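PDB 3TX1: UDP-N-acetylenolpyruvoylglucosamine reductase from Listeria monocytogenes, which catalyses, with FAD as cofactor, the NADPH-dependent reduction of UDP-N-acetylenolpyruvoylglucosamine to UDP-N-acetylmuramate, a step of peptidoglycan biosynthesis. Local coordinates for residues Q108-N113 with A129-N134. Sequence-based numbering, arbitrary orientation.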
ATOM      1  N   GLN A 108       7.291 -13.800  -1.547  1.00 49.31           N
ATOM      2  CA  GLN A 108       7.574 -13.116  -2.827  1.00 51.25           C
ATOM      3  C   GLN A 108       7.166 -13.738  -4.166  1.00 54.57           C
ATOM      4  O   GLN A 108       7.160 -13.059  -5.184  1.00 61.70           O
ATOM      5  CB  GLN A 108       9.082 -12.866  -2.910  1.00 57.07           C
ATOM      6  CG  GLN A 108       9.518 -11.534  -2.325  1.00 61.20           C
ATOM      7  CD  GLN A 108      11.010 -11.295  -2.483  1.00 69.39           C
ATOM      8  OE1 GLN A 108      11.822 -11.845  -1.726  1.00 71.65           O
ATOM      9  NE2 GLN A 108      11.382 -10.462  -3.463  1.00 65.43           N
ATOM     10  N   THR A 109       6.870 -15.024  -4.185  1.00 55.60           N
ATOM     11  CA  THR A 109       6.546 -15.741  -5.420  1.00 53.86           C
ATOM     12  C   THR A 109       5.509 -15.234  -6.422  1.00 58.33           C
ATOM     13  O   THR A 109       4.404 -14.823  -6.049  1.00 61.35           O
ATOM     14  CB  THR A 109       6.199 -17.176  -5.080  1.00 50.50           C
ATOM     15  OG1 THR A 109       7.374 -17.953  -5.282  1.00 51.55           O
ATOM     16  CG2 THR A 109       5.086 -17.685  -5.971  1.00 50.00           C
ATOM     17  N   ILE A 110       5.867 -15.341  -7.707  1.00 58.70           N
ATOM     18  CA  ILE A 110       4.997 -14.981  -8.819  1.00 57.13           C
ATOM     19  C   ILE A 110       4.970 -16.151  -9.818  1.00 63.16           C
ATOM     20  O   ILE A 110       6.023 -16.546 -10.320  1.00 66.99           O
ATOM     21  CB  ILE A 110       5.521 -13.727  -9.560  1.00 58.49           C
ATOM     22  CG1 ILE A 110       5.946 -12.625  -8.582  1.00 54.01           C
ATOM     23  CG2 ILE A 110       4.502 -13.228 -10.580  1.00 58.05           C
ATOM     24  CD1 ILE A 110       6.000 -11.246  -9.213  1.00 51.23           C
ATOM     25  N   GLU A 111       3.788 -16.685 -10.143  1.00 64.34           N
ATOM     26  CA  GLU A 111       3.721 -17.848 -11.050  1.00 70.53           C
ATOM     27  C   GLU A 111       2.823 -17.758 -12.293  1.00 77.04           C
ATOM     28  O   GLU A 111       1.797 -17.071 -12.297  1.00 78.83           O
ATOM     29  CB  GLU A 111       3.368 -19.140 -10.277  1.00 70.41           C
ATOM     30  CG  GLU A 111       4.290 -19.538  -9.122  1.00 63.84           C
ATOM     31  CD  GLU A 111       5.769 -19.605  -9.486  1.00 66.15           C
ATOM     32  OE1 GLU A 111       6.150 -19.741 -10.680  1.00 68.88           O
ATOM     33  OE2 GLU A 111       6.568 -19.527  -8.541  1.00 63.01           O
ATOM     34  N   ARG A 112       3.198 -18.536 -13.303  1.00 82.57           N
ATOM     35  CA  ARG A 112       2.441 -18.700 -14.532  1.00 86.46           C
ATOM     36  C   ARG A 112       1.501 -19.855 -14.378  1.00 88.66           C
ATOM     37  O   ARG A 112       1.879 -20.907 -13.934  1.00 85.98           O
ATOM     38  CB  ARG A 112       3.391 -18.973 -15.718  1.00 95.21           C
ATOM     39  CG  ARG A 112       3.665 -20.453 -16.062  1.00 99.73           C
ATOM     40  CD  ARG A 112       3.106 -20.890 -17.424  1.00100.99           C
ATOM     41  NE  ARG A 112       2.787 -22.317 -17.533  1.00103.83           N
ATOM     42  CZ  ARG A 112       1.562 -22.819 -17.600  1.00100.63           C
ATOM     43  NH1 ARG A 112       0.518 -22.033 -17.533  1.00 98.06           N
ATOM     44  NH2 ARG A 112       1.378 -24.114 -17.715  1.00 97.45           N
ATOM     45  N   ASN A 113       0.265 -19.659 -14.763  1.00 88.71           N
ATOM     46  CA  ASN A 113      -0.707 -20.752 -14.683  1.00 87.53           C
ATOM     47  C   ASN A 113      -1.791 -20.660 -15.771  1.00 90.67           C
ATOM     48  O   ASN A 113      -2.921 -20.264 -15.488  1.00 95.28           O
ATOM     49  CB  ASN A 113      -1.341 -20.696 -13.294  1.00 83.53           C
ATOM     50  CG  ASN A 113      -2.530 -21.620 -13.154  1.00 82.76           C
ATOM     51  OD1 ASN A 113      -2.691 -22.599 -13.922  1.00 76.83           O
ATOM     52  ND2 ASN A 113      -3.392 -21.308 -12.170  1.00 73.22           N
ATOM     53  N   ALA A 129       3.025  -6.928 -12.853  1.00 42.33           N
ATOM     54  CA  ALA A 129       2.597  -6.412 -14.152  1.00 44.08           C
ATOM     55  C   ALA A 129       3.693  -6.628 -15.230  1.00 45.60           C
ATOM     56  O   ALA A 129       3.413  -6.629 -16.437  1.00 47.83           O
ATOM     57  CB  ALA A 129       2.155  -4.953 -14.047  1.00 42.81           C
ATOM     58  N   LYS A 130       4.936  -6.792 -14.781  1.00 44.85           N
ATOM     59  CA  LYS A 130       6.037  -7.072 -15.681  1.00 47.10           C
ATOM     60  C   LYS A 130       5.969  -8.501 -16.163  1.00 49.34           C
ATOM     61  O   LYS A 130       6.256  -8.795 -17.335  1.00 54.93           O
ATOM     62  CB  LYS A 130       7.385  -6.810 -14.998  1.00 48.99           C
ATOM     63  CG  LYS A 130       7.819  -5.355 -15.147  1.00 52.05           C
ATOM     64  CD  LYS A 130       9.153  -4.954 -14.501  1.00 53.14           C
ATOM     65  CE  LYS A 130       9.206  -3.417 -14.487  1.00 54.58           C
ATOM     66  NZ  LYS A 130      10.273  -2.778 -13.669  1.00 54.51           N
ATOM     67  N   PHE A 131       5.598  -9.387 -15.247  1.00 45.61           N
ATOM     68  CA  PHE A 131       5.518 -10.786 -15.510  1.00 45.79           C
ATOM     69  C   PHE A 131       4.510 -10.869 -16.620  1.00 45.46           C
ATOM     70  O   PHE A 131       4.878 -11.161 -17.742  1.00 49.29           O
ATOM     71  CB  PHE A 131       5.025 -11.486 -14.253  1.00 45.97           C
ATOM     72  CG  PHE A 131       5.459 -12.924 -14.123  1.00 48.58           C
ATOM     73  CD1 PHE A 131       4.620 -13.962 -14.516  1.00 49.84           C
ATOM     74  CD2 PHE A 131       6.698 -13.244 -13.530  1.00 49.94           C
ATOM     75  CE1 PHE A 131       5.031 -15.287 -14.365  1.00 52.68           C
ATOM     76  CE2 PHE A 131       7.110 -14.562 -13.372  1.00 50.26           C
ATOM     77  CZ  PHE A 131       6.277 -15.583 -13.798  1.00 53.11           C
ATOM     78  N   ALA A 132       3.263 -10.516 -16.313  1.00 43.23           N
ATOM     79  CA  ALA A 132       2.102 -10.533 -17.250  1.00 44.50           C
ATOM     80  C   ALA A 132       2.408 -10.239 -18.711  1.00 46.86           C
ATOM     81  O   ALA A 132       1.877 -10.897 -19.628  1.00 47.43           O
ATOM     82  CB  ALA A 132       1.020  -9.574 -16.776  1.00 42.96           C
ATOM     83  N   LEU A 133       3.242  -9.226 -18.893  1.00 47.30           N
ATOM     84  CA  LEU A 133       3.709  -8.809 -20.197  1.00 51.77           C
ATOM     85  C   LEU A 133       4.634  -9.864 -20.808  1.00 56.57           C
ATOM     86  O   LEU A 133       4.569 -10.086 -22.030  1.00 60.61           O
ATOM     87  CB  LEU A 133       4.462  -7.497 -20.083  1.00 49.99           C
ATOM     88  CG  LEU A 133       5.133  -6.834 -21.272  1.00 50.75           C
ATOM     89  CD1 LEU A 133       3.982  -6.512 -22.219  1.00 51.49           C
ATOM     90  CD2 LEU A 133       5.970  -5.597 -20.990  1.00 53.57           C
ATOM     91  N   ASN A 134       5.496 -10.493 -19.989  1.00 56.48           N
ATOM     92  CA  ASN A 134       6.398 -11.543 -20.505  1.00 58.79           C
ATOM     93  C   ASN A 134       5.625 -12.733 -20.958  1.00 59.04           C
ATOM     94  O   ASN A 134       6.141 -13.545 -21.689  1.00 63.23           O
ATOM     95  CB  ASN A 134       7.394 -12.020 -19.458  1.00 60.30           C
ATOM     96  CG  ASN A 134       8.287 -10.912 -18.965  1.00 60.49           C
ATOM     97  OD1 ASN A 134       7.852  -9.771 -18.801  1.00 56.49           O
ATOM     98  ND2 ASN A 134       9.549 -11.249 -18.712  1.00 63.89           N
TER
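Phe131 turns its CG anti to the backbone N (chi1 -153°), while Ile110 puts CG2 anti to its own N, with CG1 beside that N, and the two torsions bring methyl and ring together where a helix packs on the antiparallel sheet of the PCMH-type FAD-binding domain. Strand 110-113 pairs with 116-120, including a backbone hydrogen bond between Glu111 and Val118; helix 125-134 follows strand 116-120 in the chain. Axes of the short segments pass 9.6 Å apart at 30°, so strand and helix run roughly parallel. The geometry fits a CH-pi contact: CG2 of Ile110 sits 3.8 Å from the Phe131 ring centroid, 17° off the normal, hence over a face but shifted toward the rim, and 3.7 Å from CD2 of Phe131. Ile110 also touches Asp127 and Thr128, which extends its packing one turn back along the helix. No hydrogen bond joins the segments, and the interface is small, burying 164 Å² at the protein surface, away from the predicted active-site residues. Beyond Ile110 the outer end of the ring follows the strand backbone: CE1 of Phe131 approaches N of Arg112 obliquely at 3.9 Å, and its CZ lies 3.6 Å from the carbonyl O of Ile110.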